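Local structure of calreticulin, putative,Calreticulin, putative (Trypanosoma cruzi, 5HCF) at residues S68-F73 and D231-V236; P92-E97 and L208-I213. The protein is probably a calcium-binding chaperone of the endoplasmic reticulum whose globular domain, of legume-lectin fold, binds carbohydrate and peptide. One frame throughout, in Å; residues are numbered along the deposited sequence.

Interaction 1. Residues S68-F73 and D231-V236; sequences SLVVSF and DDLKEV
V70 lays both its methyls against the first turn of helix 233-243. With CG1 anti to the backbone N (chi1 -174°), the side chain forks along the helix. Its CG2 branch reaches the backbone, 3.9 Å from L233 CA. The CG1 branch meets V236 CG2 at 3.8 Å and also touches the L233 tip, CD1. V70 and V236 pass alongside each other in opposite directions. The other V236 branch goes one step further down the strand, where V236 CG1 lies 3.8 Å from S72 CB, so V236 bridges two residues that project from the same face of the sheet. At the S68 end the two chains come close: D231 CA makes a CA-H...O contact with S68 O at 3.2 Å (131° at the hydrogen), and S68 CB sits 3.3 Å from D231 O. The D231 carboxylate leads away from the strand, where OD2 has a weak, long ion pair with K67. The helix starts at the N-cap residue D232, whose OD1 accepts from E235 N at 2.7 Å (163°); V236 N to D232 O is a weak bond at 3.4 Å. Strand 223-230 pairs with 69-76 through V70-G230 and S72-V228 backbone bonds, then turns at D231 and D232, and the helix doubles back over the sheet. V71 and F73, on the other face, pack on strand 83-91 inside the beta sandwich of the legume-lectin fold. The first turn of the helix thus meets the strand through methyls, and the turn before it through the D231-S68 contact. Polar bonding runs elsewhere: the cap bond stays within 231-236, while the serine hydroxyls turn to strand 145-152, S68 OG to H151 and S72 OG to T149.

Interaction 2. Residues P92-E97 and L208-I213; sequences PSMDPE and LTHVGI
The carbonyl oxygen of M94 approaches the H210 imidazole obliquely, with M94 O 3.2 Å from H210 CE1, a short carbon-oxygen approach and not a hydrogen bond. The M94 side chain meets the same ring: chi1 of 62°, with CG between the backbone N and the carbonyl carbon, brings M94 CG to 3.3 Å from H210 ND1. The thioether makes an oblique sulfur-aromatic contact, neither over the face nor at the edge, with M94 SD 5.1 Å from the H210 ring centroid and 43° off its normal. P96 crosses the imidazole at about a right angle, with P96 CG 3.9 Å from H210 NE2, so M94 and P96 both border the ring. T209 also points toward the loop. Both T209 and H210 face L91, a classic beta bulge that sends two successive side chains toward the loop. The loop turns on D95, whose OD1 accepts from E97 N at 3.0 Å (156°) from above the carboxylate plane, an Asx turn. Strand 208-217 runs between strands 83-91 and 50-62 in the seven-stranded sheet; the loop leaving 83-91 folds across it, setting P96 on S55 beside H210, which itself touches A57.

After several earlier strands, the chain enters 68-73 in the eight-stranded sheet, then crosses to the other sheet in strand 83-91, whose exit loop is 92-97. More than a hundred residues later, 208-213 returns beside that loop and closes interaction 2. The chain next changes sheets again through strand 223-230. The turn and helix start that follow, 231-236, close the longer loop of interaction 1, so the two closures nest and do not cross. Their centres are about 20 Å apart, and each attaches a non-strand segment to one of the two sheets. Between them L69 CD2 packs on L208 CD1 at 4.2 Å, linking the strands of interactions 1 and 2 directly.

Interaction 1. Residues S68-F73 and D231-V236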
ATOM      1  N   SER A  68      15.292  -7.456   5.542  1.00 46.68           N
ATOM      2  CA  SER A  68      14.368  -6.947   4.538  1.00 44.50           C
ATOM      3  C   SER A  68      12.964  -6.770   5.104  1.00 44.81           C
ATOM      4  O   SER A  68      12.586  -7.407   6.095  1.00 46.09           O
ATOM      5  CB  SER A  68      14.325  -7.875   3.322  1.00 43.38           C
ATOM      6  OG  SER A  68      15.459  -7.678   2.487  1.00 44.94           O
ATOM      7  N   LEU A  69      12.197  -5.901   4.461  1.00 41.76           N
ATOM      8  CA  LEU A  69      10.788  -5.762   4.769  1.00 40.84           C
ATOM      9  C   LEU A  69      10.026  -5.669   3.461  1.00 41.35           C
ATOM     10  O   LEU A  69      10.311  -4.812   2.629  1.00 43.01           O
ATOM     11  CB  LEU A  69      10.527  -4.532   5.646  1.00 38.58           C
ATOM     12  CG  LEU A  69       9.065  -4.326   6.060  1.00 36.80           C
ATOM     13  CD1 LEU A  69       8.634  -5.412   7.027  1.00 37.80           C
ATOM     14  CD2 LEU A  69       8.858  -2.957   6.678  1.00 33.58           C
ATOM     15  N   VAL A  70       9.073  -6.576   3.276  1.00 41.75           N
ATOM     16  CA  VAL A  70       8.287  -6.618   2.051  1.00 39.73           C
ATOM     17  C   VAL A  70       6.805  -6.440   2.357  1.00 39.40           C
ATOM     18  O   VAL A  70       6.243  -7.154   3.197  1.00 40.50           O
ATOM     19  CB  VAL A  70       8.493  -7.942   1.289  1.00 39.47           C
ATOM     20  CG1 VAL A  70       7.776  -7.904  -0.055  1.00 37.24           C
ATOM     21  CG2 VAL A  70       9.977  -8.217   1.095  1.00 39.28           C
ATOM     22  N   VAL A  71       6.181  -5.494   1.658  1.00 36.98           N
ATOM     23  CA  VAL A  71       4.755  -5.213   1.802  1.00 36.29           C
ATOM     24  C   VAL A  71       4.037  -5.460   0.484  1.00 35.81           C
ATOM     25  O   VAL A  71       4.481  -5.008  -0.569  1.00 33.51           O
ATOM     26  CB  VAL A  71       4.491  -3.754   2.245  1.00 35.99           C
ATOM     27  CG1 VAL A  71       3.092  -3.618   2.837  1.00 34.91           C
ATOM     28  CG2 VAL A  71       5.537  -3.301   3.241  1.00 36.98           C
ATOM     29  N   SER A  72       2.924  -6.176   0.543  1.00 38.83           N
ATOM     30  CA  SER A  72       2.148  -6.453  -0.653  1.00 39.92           C
ATOM     31  C   SER A  72       0.655  -6.439  -0.353  1.00 43.22           C
ATOM     32  O   SER A  72       0.227  -6.837   0.734  1.00 46.50           O
ATOM     33  CB  SER A  72       2.557  -7.799  -1.252  1.00 40.73           C
ATOM     34  OG  SER A  72       2.061  -7.935  -2.571  1.00 42.68           O
ATOM     35  N   PHE A  73      -0.130  -5.956  -1.312  1.00 40.95           N
ATOM     36  CA  PHE A  73      -1.583  -6.011  -1.229  1.00 39.32           C
ATOM     37  C   PHE A  73      -2.162  -5.731  -2.605  1.00 38.74           C
ATOM     38  O   PHE A  73      -1.464  -5.225  -3.485  1.00 38.78           O
ATOM     39  CB  PHE A  73      -2.119  -5.010  -0.204  1.00 39.18           C
ATOM     40  CG  PHE A  73      -2.158  -3.588  -0.701  1.00 39.01           C
ATOM     41  CD1 PHE A  73      -1.008  -2.810  -0.714  1.00 38.94           C
ATOM     42  CD2 PHE A  73      -3.347  -3.024  -1.146  1.00 37.28           C
ATOM     43  CE1 PHE A  73      -1.041  -1.503  -1.168  1.00 37.08           C
ATOM     44  CE2 PHE A  73      -3.385  -1.716  -1.597  1.00 35.99           C
ATOM     45  CZ  PHE A  73      -2.233  -0.955  -1.609  1.00 36.21           C
ATOM     46  N   ASP A 231       9.856 -10.697   5.550  1.00 44.36           N
ATOM     47  CA  ASP A 231      11.250 -10.280   5.422  1.00 45.87           C
ATOM     48  C   ASP A 231      11.967 -10.970   4.265  1.00 47.65           C
ATOM     49  O   ASP A 231      13.185 -10.858   4.129  1.00 49.13           O
ATOM     50  CB  ASP A 231      12.004 -10.528   6.733  1.00 47.90           C
ATOM     51  CG  ASP A 231      12.027 -11.991   7.135  1.00 50.88           C
ATOM     52  OD1 ASP A 231      11.520 -12.838   6.373  1.00 52.12           O
ATOM     53  OD2 ASP A 231      12.542 -12.295   8.231  1.00 53.07           O
ATOM     54  N   ASP A 232      11.211 -11.697   3.449  1.00 48.38           N
ATOM     55  CA  ASP A 232      11.769 -12.378   2.288  1.00 51.00           C
ATOM     56  C   ASP A 232      10.953 -12.077   1.038  1.00 52.47           C
ATOM     57  O   ASP A 232       9.735 -12.258   1.030  1.00 55.14           O
ATOM     58  CB  ASP A 232      11.828 -13.886   2.523  1.00 54.49           C
ATOM     59  CG  ASP A 232      12.417 -14.634   1.344  1.00 58.33           C
ATOM     60  OD1 ASP A 232      11.678 -14.891   0.370  1.00 59.12           O
ATOM     61  OD2 ASP A 232      13.623 -14.955   1.387  1.00 61.12           O
ATOM     62  N   LEU A 233      11.626 -11.633  -0.019  1.00 51.30           N
ATOM     63  CA  LEU A 233      10.939 -11.169  -1.224  1.00 49.71           C
ATOM     64  C   LEU A 233      10.333 -12.298  -2.055  1.00 51.66           C
ATOM     65  O   LEU A 233       9.177 -12.206  -2.471  1.00 51.42           O
ATOM     66  CB  LEU A 233      11.887 -10.348  -2.096  1.00 48.77           C
ATOM     67  CG  LEU A 233      11.272  -9.830  -3.397  1.00 49.23           C
ATOM     68  CD1 LEU A 233      10.040  -8.987  -3.109  1.00 46.72           C
ATOM     69  CD2 LEU A 233      12.294  -9.031  -4.183  1.00 50.46           C
ATOM     70  N   LYS A 234      11.117 -13.340  -2.327  1.00 53.76           N
ATOM     71  CA  LYS A 234      10.621 -14.468  -3.116  1.00 55.72           C
ATOM     72  C   LYS A 234       9.412 -15.115  -2.462  1.00 53.78           C
ATOM     73  O   LYS A 234       8.461 -15.498  -3.142  1.00 54.73           O
ATOM     74  CB  LYS A 234      11.710 -15.521  -3.335  1.00 59.85           C
ATOM     75  CG  LYS A 234      12.702 -15.169  -4.432  1.00 61.48           C
ATOM     76  CD  LYS A 234      13.964 -16.013  -4.335  1.00 63.71           C
ATOM     77  CE  LYS A 234      14.966 -15.636  -5.412  1.00 63.16           C
ATOM     78  NZ  LYS A 234      16.227 -16.408  -5.261  1.00 65.05           N
ATOM     79  N   GLU A 235       9.466 -15.247  -1.141  1.00 51.72           N
ATOM     80  CA  GLU A 235       8.363 -15.814  -0.376  1.00 51.59           C
ATOM     81  C   GLU A 235       7.053 -15.070  -0.625  1.00 49.06           C
ATOM     82  O   GLU A 235       6.002 -15.681  -0.835  1.00 49.25           O
ATOM     83  CB  GLU A 235       8.690 -15.800   1.114  1.00 52.32           C
ATOM     84  CG  GLU A 235       7.964 -16.873   1.893  1.00 56.66           C
ATOM     85  CD  GLU A 235       8.395 -16.930   3.337  1.00 59.60           C
ATOM     86  OE1 GLU A 235       8.307 -15.882   4.006  1.00 58.33           O
ATOM     87  OE2 GLU A 235       8.810 -18.014   3.802  1.00 63.00           O
ATOM     88  N   VAL A 236       7.129 -13.747  -0.601  1.00 46.38           N
ATOM     89  CA  VAL A 236       5.965 -12.907  -0.825  1.00 43.89           C
ATOM     90  C   VAL A 236       5.492 -12.986  -2.274  1.00 43.10           C
ATOM     91  O   VAL A 236       4.291 -13.061  -2.537  1.00 41.50           O
ATOM     92  CB  VAL A 236       6.265 -11.444  -0.459  1.00 41.25           C
ATOM     93  CG1 VAL A 236       5.143 -10.534  -0.927  1.00 40.33           C
ATOM     94  CG2 VAL A 236       6.490 -11.318   1.039  1.00 39.64           C
TER

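Interaction 2. Residues P92-E97 and L208-I213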
ATOM      1  N   PRO A  92       3.065   2.785  13.552  1.00 39.96           N
ATOM      2  CA  PRO A  92       3.520   2.483  14.913  1.00 40.92           C
ATOM      3  C   PRO A  92       2.362   2.642  15.897  1.00 43.24           C
ATOM      4  O   PRO A  92       1.265   2.992  15.460  1.00 43.36           O
ATOM      5  CB  PRO A  92       4.617   3.521  15.159  1.00 39.33           C
ATOM      6  CG  PRO A  92       4.246   4.663  14.290  1.00 39.42           C
ATOM      7  CD  PRO A  92       3.610   4.064  13.061  1.00 39.12           C
ATOM      8  N   SER A  93       2.600   2.378  17.180  1.00 44.34           N
ATOM      9  CA  SER A  93       1.543   2.377  18.193  1.00 45.20           C
ATOM     10  C   SER A  93       0.534   3.511  18.035  1.00 46.28           C
ATOM     11  O   SER A  93       0.896   4.688  18.053  1.00 46.26           O
ATOM     12  CB  SER A  93       2.155   2.442  19.590  1.00 45.94           C
ATOM     13  OG  SER A  93       1.148   2.289  20.571  1.00 44.63           O
ATOM     14  N   MET A  94      -0.734   3.142  17.877  1.00 48.13           N
ATOM     15  CA  MET A  94      -1.810   4.118  17.750  1.00 50.64           C
ATOM     16  C   MET A  94      -3.126   3.594  18.317  1.00 49.69           C
ATOM     17  O   MET A  94      -3.277   2.398  18.542  1.00 50.42           O
ATOM     18  CB  MET A  94      -2.001   4.499  16.287  1.00 51.29           C
ATOM     19  CG  MET A  94      -2.416   3.326  15.427  1.00 52.82           C
ATOM     20  SD  MET A  94      -3.182   3.848  13.889  1.00 55.74           S
ATOM     21  CE  MET A  94      -4.744   4.451  14.508  1.00 57.31           C
ATOM     22  N   ASP A  95      -4.086   4.491  18.512  1.00 48.94           N
ATOM     23  CA  ASP A  95      -5.433   4.107  18.921  1.00 50.98           C
ATOM     24  C   ASP A  95      -6.327   4.015  17.693  1.00 50.22           C
ATOM     25  O   ASP A  95      -6.656   5.035  17.090  1.00 52.60           O
ATOM     26  CB  ASP A  95      -6.002   5.122  19.921  1.00 55.16           C
ATOM     27  CG  ASP A  95      -7.352   4.704  20.499  1.00 57.73           C
ATOM     28  OD1 ASP A  95      -8.044   3.852  19.900  1.00 56.27           O
ATOM     29  OD2 ASP A  95      -7.731   5.253  21.559  1.00 60.76           O
ATOM     30  N   PRO A  96      -6.736   2.790  17.328  1.00 47.52           N
ATOM     31  CA  PRO A  96      -7.562   2.542  16.138  1.00 46.43           C
ATOM     32  C   PRO A  96      -8.857   3.360  16.067  1.00 47.53           C
ATOM     33  O   PRO A  96      -9.308   3.667  14.960  1.00 47.00           O
ATOM     34  CB  PRO A  96      -7.884   1.046  16.247  1.00 45.87           C
ATOM     35  CG  PRO A  96      -6.762   0.479  17.046  1.00 45.58           C
ATOM     36  CD  PRO A  96      -6.391   1.545  18.035  1.00 47.21           C
ATOM     37  N   GLU A  97      -9.433   3.720  17.212  1.00 49.31           N
ATOM     38  CA  GLU A  97     -10.698   4.457  17.237  1.00 51.50           C
ATOM     39  C   GLU A  97     -10.530   5.949  16.937  1.00 52.04           C
ATOM     40  O   GLU A  97     -11.500   6.625  16.578  1.00 51.96           O
ATOM     41  CB  GLU A  97     -11.407   4.262  18.580  1.00 53.35           C
ATOM     42  CG  GLU A  97     -11.922   2.847  18.783  1.00 53.77           C
ATOM     43  CD  GLU A  97     -12.811   2.711  20.001  1.00 57.83           C
ATOM     44  OE1 GLU A  97     -13.001   3.716  20.721  1.00 61.18           O
ATOM     45  OE2 GLU A  97     -13.322   1.595  20.234  1.00 57.62           O
ATOM     46  N   LEU A 208       6.456  -1.462  14.084  1.00 45.10           N
ATOM     47  CA  LEU A 208       5.181  -1.291  13.402  1.00 42.87           C
ATOM     48  C   LEU A 208       4.116  -2.130  14.085  1.00 43.48           C
ATOM     49  O   LEU A 208       4.345  -3.293  14.398  1.00 46.20           O
ATOM     50  CB  LEU A 208       5.289  -1.680  11.926  1.00 40.68           C
ATOM     51  CG  LEU A 208       6.269  -0.874  11.077  1.00 40.20           C
ATOM     52  CD1 LEU A 208       6.290  -1.383   9.638  1.00 39.34           C
ATOM     53  CD2 LEU A 208       5.923   0.598  11.128  1.00 39.61           C
ATOM     54  N   THR A 209       2.938  -1.554  14.284  1.00 42.94           N
ATOM     55  CA  THR A 209       1.961  -2.171  15.167  1.00 44.08           C
ATOM     56  C   THR A 209       0.580  -2.349  14.522  1.00 44.86           C
ATOM     57  O   THR A 209      -0.178  -3.233  14.916  1.00 48.63           O
ATOM     58  CB  THR A 209       1.815  -1.346  16.454  1.00 46.78           C
ATOM     59  OG1 THR A 209       1.175  -2.133  17.461  1.00 54.05           O
ATOM     60  CG2 THR A 209       1.000  -0.096  16.192  1.00 43.79           C
ATOM     61  N   HIS A 210       0.250  -1.516  13.541  1.00 41.78           N
ATOM     62  CA  HIS A 210      -1.035  -1.630  12.853  1.00 41.36           C
ATOM     63  C   HIS A 210      -0.911  -1.491  11.341  1.00 39.71           C
ATOM     64  O   HIS A 210       0.017  -0.860  10.835  1.00 37.96           O
ATOM     65  CB  HIS A 210      -2.020  -0.569  13.356  1.00 42.20           C
ATOM     66  CG  HIS A 210      -2.429  -0.740  14.788  1.00 43.32           C
ATOM     67  ND1 HIS A 210      -1.936   0.050  15.798  1.00 43.76           N
ATOM     68  CD2 HIS A 210      -3.309  -1.593  15.363  1.00 43.35           C
ATOM     69  CE1 HIS A 210      -2.484  -0.317  16.947  1.00 44.05           C
ATOM     70  NE2 HIS A 210      -3.316  -1.310  16.709  1.00 44.69           N
ATOM     71  N   VAL A 211      -1.856  -2.092  10.624  1.00 39.80           N
ATOM     72  CA  VAL A 211      -2.103  -1.736   9.234  1.00 38.34           C
ATOM     73  C   VAL A 211      -3.455  -1.037   9.186  1.00 40.17           C
ATOM     74  O   VAL A 211      -4.403  -1.462   9.846  1.00 44.18           O
ATOM     75  CB  VAL A 211      -2.093  -2.959   8.297  1.00 36.16           C
ATOM     76  CG1 VAL A 211      -3.207  -3.923   8.665  1.00 36.00           C
ATOM     77  CG2 VAL A 211      -2.238  -2.517   6.856  1.00 33.97           C
ATOM     78  N   GLY A 212      -3.551   0.034   8.410  1.00 36.96           N
ATOM     79  CA  GLY A 212      -4.801   0.760   8.305  1.00 32.55           C
ATOM     80  C   GLY A 212      -5.146   1.156   6.889  1.00 31.52           C
ATOM     81  O   GLY A 212      -4.264   1.395   6.063  1.00 27.58           O
ATOM     82  N   ILE A 213      -6.442   1.225   6.609  1.00 32.87           N
ATOM     83  CA  ILE A 213      -6.924   1.744   5.343  1.00 33.37           C
ATOM     84  C   ILE A 213      -7.608   3.075   5.584  1.00 37.11           C
ATOM     85  O   ILE A 213      -8.671   3.144   6.198  1.00 38.42           O
ATOM     86  CB  ILE A 213      -7.893   0.774   4.643  1.00 32.91           C
ATOM     87  CG1 ILE A 213      -7.121  -0.417   4.072  1.00 33.36           C
ATOM     88  CG2 ILE A 213      -8.634   1.476   3.526  1.00 31.40           C
ATOM     89  CD1 ILE A 213      -7.990  -1.600   3.700  1.00 34.42           C
TER